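Local coordinates for probable 2-phosphosulfolactate phosphatase (Clostridium acetobutylicum, PDB 1VR0), which probably hydrolyses (2R)-O-phospho-3-sulfolactate to (2R)-3-sulfolactate and phosphate with the help of magnesium, at residues V58-V63 with L67-E72; N31-V36 with E143-L148. One frame throughout, in Å; residues are numbered along the deposited sequence.

Contact 1. Residues V58-V63 with L67-E72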
loop_
_atom_site.group_PDB
_atom_site.type_symbol
_atom_site.label_atom_id
_atom_site.label_comp_id
_atom_site.label_asym_id
_atom_site.label_seq_id
_atom_site.Cartn_x
_atom_site.Cartn_y
_atom_site.Cartn_z
ATOM N N VAL A 58 -24.015 14.905 -4.706
ATOM C CA VAL A 58 -24.280 13.640 -5.377
ATOM C C VAL A 58 -23.066 13.290 -6.262
ATOM O O VAL A 58 -22.906 13.863 -7.336
ATOM C CB VAL A 58 -25.503 13.743 -6.279
ATOM C CG1 VAL A 58 -25.765 12.394 -6.971
ATOM C CG2 VAL A 58 -26.706 14.234 -5.520
ATOM N N PRO A 59 -22.201 12.357 -5.805
ATOM C CA PRO A 59 -21.070 11.898 -6.578
ATOM C C PRO A 59 -21.456 10.881 -7.656
ATOM O O PRO A 59 -22.207 9.960 -7.408
ATOM C CB PRO A 59 -20.188 11.238 -5.520
ATOM C CG PRO A 59 -21.087 10.755 -4.531
ATOM C CD PRO A 59 -22.250 11.689 -4.496
ATOM N N VAL A 60 -20.950 11.082 -8.863
ATOM C CA VAL A 60 -21.181 10.166 -9.972
ATOM C C VAL A 60 -19.858 9.849 -10.703
ATOM O O VAL A 60 -18.828 10.524 -10.526
ATOM C CB VAL A 60 -22.217 10.718 -10.947
ATOM C CG1 VAL A 60 -23.522 11.016 -10.212
ATOM C CG2 VAL A 60 -21.708 11.954 -11.685
ATOM N N LEU A 61 -19.887 8.810 -11.523
ATOM C CA LEU A 61 -18.677 8.318 -12.166
ATOM C C LEU A 61 -18.466 8.917 -13.562
ATOM O O LEU A 61 -17.334 9.033 -14.016
ATOM C CB LEU A 61 -18.668 6.779 -12.185
ATOM C CG LEU A 61 -18.647 6.074 -10.809
ATOM C CD1 LEU A 61 -18.421 4.601 -10.955
ATOM C CD2 LEU A 61 -17.627 6.651 -9.795
ATOM N N THR A 62 -19.523 9.305 -14.253
ATOM C CA THR A 62 -19.332 9.807 -15.608
ATOM C C THR A 62 -19.982 11.150 -15.789
ATOM O O THR A 62 -20.944 11.488 -15.095
ATOM C CB THR A 62 -19.884 8.829 -16.695
ATOM O OG1 THR A 62 -21.322 8.835 -16.703
ATOM C CG2 THR A 62 -19.396 7.451 -16.423
ATOM N N VAL A 63 -19.481 11.894 -16.759
ATOM C CA VAL A 63 -20.103 13.146 -17.163
ATOM C C VAL A 63 -21.534 12.929 -17.639
ATOM O O VAL A 63 -22.423 13.722 -17.344
ATOM C CB VAL A 63 -19.254 13.844 -18.263
ATOM C CG1 VAL A 63 -19.974 15.070 -18.845
ATOM C CG2 VAL A 63 -17.865 14.205 -17.672
ATOM N N LEU A 67 -24.956 14.805 -16.100
ATOM C CA LEU A 67 -25.900 15.659 -16.839
ATOM C C LEU A 67 -27.323 15.167 -16.688
ATOM O O LEU A 67 -28.266 15.955 -16.725
ATOM C CB LEU A 67 -25.521 15.771 -18.327
ATOM C CG LEU A 67 -24.132 16.415 -18.565
ATOM C CD1 LEU A 67 -23.645 16.318 -20.031
ATOM C CD2 LEU A 67 -24.107 17.864 -18.079
ATOM N N LYS A 68 -27.466 13.863 -16.524
ATOM C CA LYS A 68 -28.750 13.238 -16.289
ATOM C C LYS A 68 -29.249 13.582 -14.868
ATOM O O LYS A 68 -30.420 13.931 -14.673
ATOM C CB LYS A 68 -28.590 11.722 -16.508
ATOM C CG LYS A 68 -29.866 10.875 -16.494
ATOM C CD LYS A 68 -29.578 9.443 -15.935
ATOM C CE LYS A 68 -30.712 8.433 -16.257
ATOM N NZ LYS A 68 -30.282 7.039 -15.935
ATOM N N LYS A 69 -28.347 13.532 -13.893
ATOM C CA LYS A 69 -28.680 13.866 -12.508
ATOM C C LYS A 69 -29.162 15.318 -12.303
ATOM O O LYS A 69 -30.028 15.570 -11.465
ATOM C CB LYS A 69 -27.485 13.597 -11.582
ATOM C CG LYS A 69 -27.261 12.119 -11.161
ATOM C CD LYS A 69 -28.558 11.442 -10.719
ATOM C CE LYS A 69 -28.336 10.217 -9.819
ATOM N NZ LYS A 69 -29.648 9.794 -9.193
ATOM N N VAL A 70 -28.614 16.267 -13.062
ATOM C CA VAL A 70 -29.118 17.656 -13.052
ATOM C C VAL A 70 -30.626 17.745 -13.288
ATOM O O VAL A 70 -31.339 18.453 -12.574
ATOM C CB VAL A 70 -28.452 18.517 -14.149
ATOM C CG1 VAL A 70 -29.312 19.771 -14.469
ATOM C CG2 VAL A 70 -27.046 18.901 -13.739
ATOM N N LYS A 71 -31.097 17.050 -14.312
ATOM C CA LYS A 71 -32.506 17.076 -14.653
ATOM C C LYS A 71 -33.344 16.574 -13.477
ATOM O O LYS A 71 -34.420 17.066 -13.246
ATOM C CB LYS A 71 -32.789 16.252 -15.930
ATOM N N GLU A 72 -32.834 15.616 -12.719
ATOM C CA GLU A 72 -33.560 15.055 -11.579
ATOM C C GLU A 72 -33.710 15.996 -10.397
ATOM O O GLU A 72 -34.716 15.939 -9.703
ATOM C CB GLU A 72 -32.854 13.820 -11.049
ATOM C CG GLU A 72 -33.127 12.567 -11.821
ATOM C CD GLU A 72 -32.256 11.425 -11.332
ATOM O OE1 GLU A 72 -31.721 10.695 -12.227
ATOM O OE2 GLU A 72 -32.087 11.293 -10.069
#

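Contact 2. Residues N31-V36 with E143-L148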
loop_
_atom_site.group_PDB
_atom_site.type_symbol
_atom_site.label_atom_id
_atom_site.label_comp_id
_atom_site.label_asym_id
_atom_site.label_seq_id
_atom_site.Cartn_x
_atom_site.Cartn_y
_atom_site.Cartn_z
ATOM N N ASN A 31 -19.482 -3.599 6.232
ATOM C CA ASN A 31 -19.907 -3.432 7.632
ATOM C C ASN A 31 -18.985 -2.607 8.519
ATOM O O ASN A 31 -19.238 -2.504 9.715
ATOM C CB ASN A 31 -20.228 -4.775 8.277
ATOM C CG ASN A 31 -21.017 -5.705 7.346
ATOM O OD1 ASN A 31 -21.962 -5.282 6.686
ATOM N ND2 ASN A 31 -20.606 -6.979 7.280
ATOM N N LYS A 32 -17.966 -1.979 7.943
ATOM C CA LYS A 32 -17.051 -1.152 8.720
ATOM C C LYS A 32 -17.410 0.335 8.683
ATOM O O LYS A 32 -18.307 0.747 7.982
ATOM C CB LYS A 32 -15.613 -1.362 8.224
ATOM C CG LYS A 32 -15.141 -2.764 8.481
ATOM C CD LYS A 32 -13.735 -2.973 8.050
ATOM C CE LYS A 32 -13.215 -4.318 8.546
ATOM N NZ LYS A 32 -11.717 -4.219 8.579
ATOM N N THR A 33 -16.703 1.134 9.457
ATOM C CA THR A 33 -16.713 2.574 9.264
ATOM C C THR A 33 -15.653 2.841 8.195
ATOM O O THR A 33 -14.461 2.640 8.439
ATOM C CB THR A 33 -16.353 3.330 10.571
ATOM O OG1 THR A 33 -17.354 3.098 11.559
ATOM C CG2 THR A 33 -16.249 4.796 10.358
ATOM N N ALA A 34 -16.077 3.248 7.002
ATOM C CA ALA A 34 -15.130 3.606 5.929
ATOM C C ALA A 34 -14.925 5.115 5.874
ATOM O O ALA A 34 -15.875 5.872 5.900
ATOM C CB ALA A 34 -15.609 3.117 4.591
ATOM N N VAL A 35 -13.675 5.545 5.807
ATOM C CA VAL A 35 -13.368 6.944 5.710
ATOM C C VAL A 35 -12.696 7.174 4.360
ATOM O O VAL A 35 -11.623 6.658 4.111
ATOM C CB VAL A 35 -12.425 7.354 6.828
ATOM C CG1 VAL A 35 -12.023 8.818 6.687
ATOM C CG2 VAL A 35 -13.064 7.077 8.203
ATOM N N VAL A 36 -13.341 7.919 3.475
ATOM C CA VAL A 36 -12.787 8.138 2.155
ATOM C C VAL A 36 -11.957 9.429 2.139
ATOM O O VAL A 36 -12.401 10.489 2.614
ATOM C CB VAL A 36 -13.872 8.169 1.097
ATOM C CG1 VAL A 36 -13.256 8.431 -0.244
ATOM C CG2 VAL A 36 -14.643 6.847 1.077
ATOM N N GLU A 143 -13.442 12.091 15.852
ATOM C CA GLU A 143 -14.485 12.093 16.851
ATOM C C GLU A 143 -15.680 11.249 16.427
ATOM O O GLU A 143 -16.204 10.507 17.235
ATOM C CB GLU A 143 -14.902 13.509 17.136
ATOM C CG GLU A 143 -16.016 13.552 18.126
ATOM C CD GLU A 143 -16.124 14.872 18.804
ATOM O OE1 GLU A 143 -15.068 15.391 19.244
ATOM O OE2 GLU A 143 -17.258 15.391 18.892
ATOM N N LYS A 144 -16.075 11.326 15.157
ATOM C CA LYS A 144 -17.174 10.507 14.632
ATOM C C LYS A 144 -16.843 9.005 14.592
ATOM O O LYS A 144 -17.671 8.147 14.910
ATOM C CB LYS A 144 -17.589 11.008 13.254
ATOM C CG LYS A 144 -18.808 10.323 12.646
ATOM C CD LYS A 144 -20.066 10.571 13.385
ATOM C CE LYS A 144 -21.210 9.767 12.762
ATOM N NZ LYS A 144 -22.486 9.877 13.576
ATOM N N ILE A 145 -15.613 8.703 14.250
ATOM C CA ILE A 145 -15.102 7.337 14.287
ATOM C C ILE A 145 -15.268 6.695 15.646
ATOM O O ILE A 145 -15.732 5.566 15.753
ATOM C CB ILE A 145 -13.629 7.312 13.859
ATOM C CG1 ILE A 145 -13.541 7.472 12.356
ATOM C CG2 ILE A 145 -12.963 6.021 14.273
ATOM C CD1 ILE A 145 -12.101 7.788 11.841
ATOM N N VAL A 146 -14.897 7.419 16.686
ATOM C CA VAL A 146 -15.007 6.913 18.055
ATOM C C VAL A 146 -16.471 6.709 18.434
ATOM O O VAL A 146 -16.822 5.680 18.981
ATOM C CB VAL A 146 -14.321 7.875 19.041
ATOM C CG1 VAL A 146 -14.578 7.492 20.496
ATOM C CG2 VAL A 146 -12.833 7.926 18.751
ATOM N N GLU A 147 -17.317 7.683 18.121
ATOM C CA GLU A 147 -18.758 7.596 18.413
ATOM C C GLU A 147 -19.365 6.377 17.732
ATOM O O GLU A 147 -20.153 5.675 18.334
ATOM C CB GLU A 147 -19.490 8.861 17.938
ATOM C CG GLU A 147 -20.938 8.995 18.418
ATOM C CD GLU A 147 -21.988 9.120 17.265
ATOM O OE1 GLU A 147 -21.635 9.495 16.121
ATOM O OE2 GLU A 147 -23.187 8.830 17.500
ATOM N N LEU A 148 -18.984 6.134 16.472
ATOM C CA LEU A 148 -19.552 5.038 15.689
ATOM C C LEU A 148 -19.152 3.680 16.241
ATOM O O LEU A 148 -19.841 2.675 16.018
ATOM C CB LEU A 148 -19.126 5.148 14.238
ATOM C CG LEU A 148 -19.895 6.141 13.396
ATOM C CD1 LEU A 148 -19.338 6.088 12.041
ATOM C CD2 LEU A 148 -21.402 5.840 13.397
HETATM O O HOH W 1 -15.986 3.545 13.909
#

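Contact 1. Residues V58-V63 with L67-E72
K69 carries CG anti to its carbonyl carbon (chi1 -80°) and then bends at chi2, which lays its aliphatic chain across the side chain of V60. The V60 methyl CG1, itself anti to the carbonyl carbon, approaches K69 CG to 4.0 Å. Further along the lysine, K69 CE passes 4.4 Å from V58 CG1. The lysine therefore covers two buried valines with its methylenes. Its charged end does something else: K69 NZ bonds E72 OE2 at 3.0 Å, one turn on along the helix. The ammonium meets that oxygen on its syn side, a little out of the carboxylate plane. This salt bridge ties down the end of the chain whose shaft packs on the valines.

V63 and L67 join the segments near the start of the helix. L67 N donates to V63 O at 3.0 Å, a normal i to i+4 helical bond. Their side chains run alongside each other in the same direction, with V63 CG1 4.1 Å from L67 CD1. L67 CG also rests 3.4 Å from V63 O. T62 is the N-cap, and its OG1 accepts from the backbone N of E65.

K69 and V58 both also touch I111 of the central strand 109-113. The arrangement is the first half of a beta-alpha-beta crossover, from edge strand 56-59 through helix 63-73 toward strand 77-81 of the same parallel sheet.

Contact 2. Residues N31-V36 with E143-L148
T33 and V35 meet L148 and I145 through methyl groups and one hydroxyl. V35 CG2 lies 3.8 Å from I145 CD1, and the two side chains are set nearly perpendicular. T33 meets L148 with both branches: L148 CD1 is 3.6 Å from T33 OG1 and 3.7 Å from T33 CG2. The T33 torsion (chi1 -65°) sets CG2 anti to the backbone N and OG1 beside it, so both branches can face the helix.

A water bridges the same two elements. It accepts from T33 OG1 at 2.8 Å and donates to I145 O at 2.7 Å. No direct hydrogen bond joins the two segments.

Strand 33-36 and helix 143-148 run nearly antiparallel, at 167°, with axes 10.0 Å apart at closest approach; the side chains and the water span the gap. T33 is held by backbone bonds to D151 and V153, at the neighbouring strand 152-156. I145 also touches V152, and L148 touches D129 of strand 129-133, so the helix lies over several strands.

The chemistry is that of an apolar helix-on-sheet interface with a polar spot near its end. The water gives the buried T33 hydroxyl an acceptor and gives I145 O a donor, so the T33 hydroxyl proton and the I145 carbonyl each have a partner beside the hydrocarbon packing.

Overall arrangement
Contact 1 and contact 2 belong to different sheets of the same chain. Contact 1 joins a helix to the edge strand of the three-stranded parallel sheet. Contact 2 packs a helix on an inner strand of the seven-stranded mixed sheet. Their centres are 27 Å apart, and their nearest atoms come within about 9 Å without touching. In sequence, 58-72 falls between 31-36 and 143-148. Neither contact belongs to the ligand or metal site. The side chain of V63 is about 13 Å from bound (2R)-3-sulfolactic acid, and that of V35 about 13 Å from the magnesium ion. Strand 33-37 leads directly to D38, which binds magnesium and lines the sulfolactate pocket.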